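Local structure of probable 2-phosphosulfolactate phosphatase (Clostridium acetobutylicum, 1VR0) at residues A[35-40]-A[169-174]. The protein probably catalyses the magnesium-dependent hydrolysis of (2R)-O-phospho-3-sulfolactate to (2R)-3-sulfolactate and phosphate. Sequence-based numbering, arbitrary orientation.
Sequences VVIDML and ICSGYI. With MG (magnesium ion), chain D; 3SL ((2R)-3-sulfolactic acid), chain E.
Where Ile37 meets Cys170, Ser171 and Ile174, the touching groups are branched or single-atom ends, and no ring or amide is stacked between them. The flat group that matters is the carboxylate of Asp38. Its OD1 binds magnesium at 2.2 Å, while OD2 takes weak hydrogen bonds from the backbone N of Gly117 and of Ala42, which restrain the group's rotation. Asp167 and Gly158 complete the protein's share of the metal site. Two waters also bind the ion, one of them accepting a bond from Leu40 N at 2.8 Å. Beyond OD2 lies the sulfonate of 3-sulfolactate.

Ile37 and Met39 point toward the helix, while Asp38 between them points away. Ile37 forks: CG2, anti to the backbone N, rests on Cys170 SG at 3.9 Å, while the extended arm (chi2 164°) carries CD1 alongside Ser171 OG at 3.7 Å and to within 3.9 Å of Ile174 CD1. The short Cys170 side chain is also met by Met39, modelled as selenomethionine, whose chi1 (59°) and near-extended chi2 carry SE to Cys170 CB at 4.1 Å. Ser171 can be buried in this apolar seam because OG is hydrogen-bonded to Asp167 O, one turn back; Asn156 OD1 is a second partner, at best sharing the proton. Asp167 joins the two halves, with OD2 on the metal and OD1 accepting from Met39 N.

Strand 35-37 and helix 169-174 run roughly antiparallel, 142° apart with axes 9.7 Å distant. The parent strand 33-37 lies between strands 152-156 and 129-133, and helix 165-181 belongs to the beta-alpha-beta crossover from 152-156 to parallel 185-187. Ile154 packs against Ile37 and Ser171, and Val141 of helix 138-148 against Val35 and Ile174. Asp38 follows directly on the strand's C-terminal end, at the metal and sulfolactate site.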
loop_
_atom_site.group_PDB
_atom_site.type_symbol
_atom_site.label_atom_id
_atom_site.label_comp_id
_atom_site.label_asym_id
_atom_site.label_seq_id
_atom_site.Cartn_x
_atom_site.Cartn_y
_atom_site.Cartn_z
ATOM N N VAL A 35 -5.220 -8.300 -12.464
ATOM C CA VAL A 35 -3.938 -8.671 -12.994
ATOM C C VAL A 35 -3.059 -9.090 -11.819
ATOM O O VAL A 35 -2.758 -8.284 -10.958
ATOM C CB VAL A 35 -3.304 -7.492 -13.712
ATOM C CG1 VAL A 35 -1.907 -7.848 -14.206
ATOM C CG2 VAL A 35 -4.205 -7.018 -14.870
ATOM N N VAL A 36 -2.678 -10.356 -11.762
ATOM C CA VAL A 36 -1.885 -10.837 -10.649
ATOM C C VAL A 36 -0.391 -10.749 -10.989
ATOM O O VAL A 36 0.053 -11.181 -12.067
ATOM C CB VAL A 36 -2.278 -12.247 -10.256
ATOM C CG1 VAL A 36 -1.410 -12.712 -9.125
ATOM C CG2 VAL A 36 -3.753 -12.303 -9.850
ATOM N N ILE A 37 0.380 -10.191 -10.060
ATOM C CA ILE A 37 1.823 -10.034 -10.240
ATOM C C ILE A 37 2.635 -10.646 -9.098
ATOM O O ILE A 37 2.451 -10.313 -7.937
ATOM C CB ILE A 37 2.165 -8.550 -10.454
ATOM C CG1 ILE A 37 1.548 -8.098 -11.785
ATOM C CG2 ILE A 37 3.649 -8.327 -10.543
ATOM C CD1 ILE A 37 1.474 -6.612 -11.926
ATOM N N ASP A 38 3.514 -11.574 -9.451
ATOM C CA ASP A 38 4.553 -12.077 -8.528
ATOM C C ASP A 38 5.826 -12.256 -9.378
ATOM O O ASP A 38 6.192 -13.369 -9.742
ATOM C CB ASP A 38 4.107 -13.402 -7.877
ATOM C CG ASP A 38 5.037 -13.862 -6.772
ATOM O OD1 ASP A 38 5.441 -13.026 -5.959
ATOM O OD2 ASP A 38 5.374 -15.066 -6.667
HETATM N N MSE A 39 6.493 -11.162 -9.726
HETATM C CA MSE A 39 7.499 -11.230 -10.799
HETATM C C MSE A 39 8.751 -12.016 -10.424
HETATM O O MSE A 39 9.460 -12.545 -11.310
HETATM C CB MSE A 39 7.882 -9.839 -11.305
HETATM C CG MSE A 39 8.434 -8.948 -10.240
HETATM SE SE MSE A 39 9.611 -7.514 -10.928
HETATM C CE MSE A 39 10.856 -8.607 -11.977
ATOM N N LEU A 40 9.025 -12.099 -9.126
ATOM C CA LEU A 40 10.178 -12.864 -8.661
ATOM C C LEU A 40 9.662 -13.901 -7.714
ATOM O O LEU A 40 9.788 -13.711 -6.487
ATOM C CB LEU A 40 11.186 -11.955 -7.942
ATOM C CG LEU A 40 11.960 -11.065 -8.915
ATOM C CD1 LEU A 40 12.831 -10.010 -8.194
ATOM C CD2 LEU A 40 12.809 -11.874 -9.857
ATOM N N ILE A 169 6.771 -2.032 -8.783
ATOM C CA ILE A 169 7.314 -1.357 -9.953
ATOM C C ILE A 169 6.811 -2.028 -11.223
ATOM O O ILE A 169 6.585 -1.379 -12.246
ATOM C CB ILE A 169 8.857 -1.266 -9.925
ATOM C CG1 ILE A 169 9.353 -0.330 -11.048
ATOM C CG2 ILE A 169 9.518 -2.620 -10.015
ATOM C CD1 ILE A 169 10.811 0.180 -10.853
ATOM N N CYS A 170 6.646 -3.345 -11.153
ATOM C CA CYS A 170 6.133 -4.105 -12.273
ATOM C C CYS A 170 4.703 -3.676 -12.552
ATOM O O CYS A 170 4.348 -3.515 -13.698
ATOM C CB CYS A 170 6.187 -5.590 -11.965
ATOM S SG CYS A 170 5.672 -6.590 -13.385
ATOM N N SER A 171 3.908 -3.447 -11.497
ATOM C CA SER A 171 2.570 -2.857 -11.669
ATOM C C SER A 171 2.633 -1.541 -12.406
ATOM O O SER A 171 1.858 -1.284 -13.303
ATOM C CB SER A 171 1.902 -2.577 -10.349
ATOM O OG SER A 171 1.814 -3.736 -9.545
ATOM N N GLY A 172 3.565 -0.698 -11.999
ATOM C CA GLY A 172 3.787 0.596 -12.617
ATOM C C GLY A 172 4.123 0.513 -14.081
ATOM O O GLY A 172 3.632 1.306 -14.866
ATOM N N TYR A 173 4.974 -0.438 -14.438
ATOM C CA TYR A 173 5.337 -0.640 -15.823
ATOM C C TYR A 173 4.117 -0.963 -16.653
ATOM O O TYR A 173 3.943 -0.424 -17.767
ATOM C CB TYR A 173 6.350 -1.779 -15.920
ATOM C CG TYR A 173 6.585 -2.311 -17.290
ATOM C CD1 TYR A 173 6.934 -1.469 -18.340
ATOM C CD2 TYR A 173 6.521 -3.683 -17.535
ATOM C CE1 TYR A 173 7.200 -1.989 -19.596
ATOM C CE2 TYR A 173 6.782 -4.198 -18.778
ATOM C CZ TYR A 173 7.114 -3.358 -19.806
ATOM O OH TYR A 173 7.359 -3.908 -21.061
ATOM N N ILE A 174 3.279 -1.844 -16.114
ATOM C CA ILE A 174 2.108 -2.307 -16.833
ATOM C C ILE A 174 1.089 -1.169 -16.979
ATOM O O ILE A 174 0.513 -0.984 -18.044
ATOM C CB ILE A 174 1.543 -3.549 -16.148
ATOM C CG1 ILE A 174 2.547 -4.702 -16.339
ATOM C CG2 ILE A 174 0.181 -3.922 -16.703
ATOM C CD1 ILE A 174 2.167 -6.017 -15.754
HETATM MG MG MG D . 6.161 -11.261 -4.957
HETATM O O11 3SL E . 10.571 -16.337 -0.613
HETATM C C1 3SL E . 11.119 -16.573 -1.709
HETATM O O12 3SL E . 12.346 -16.443 -1.948
HETATM C C2 3SL E . 10.226 -17.043 -2.794
HETATM O O2 3SL E . 9.024 -16.282 -2.704
HETATM C C3 3SL E . 10.962 -16.861 -4.106
HETATM S S 3SL E . 9.968 -17.119 -5.413
HETATM O O3S 3SL E . 10.196 -18.471 -5.951
HETATM O O1S 3SL E . 8.538 -16.714 -5.195
HETATM O O2S 3SL E . 10.478 -16.289 -6.511
HETATM O O HOH W 1 7.717 -10.908 -6.934
HETATM O O HOH W 2 8.314 -10.727 -3.853
#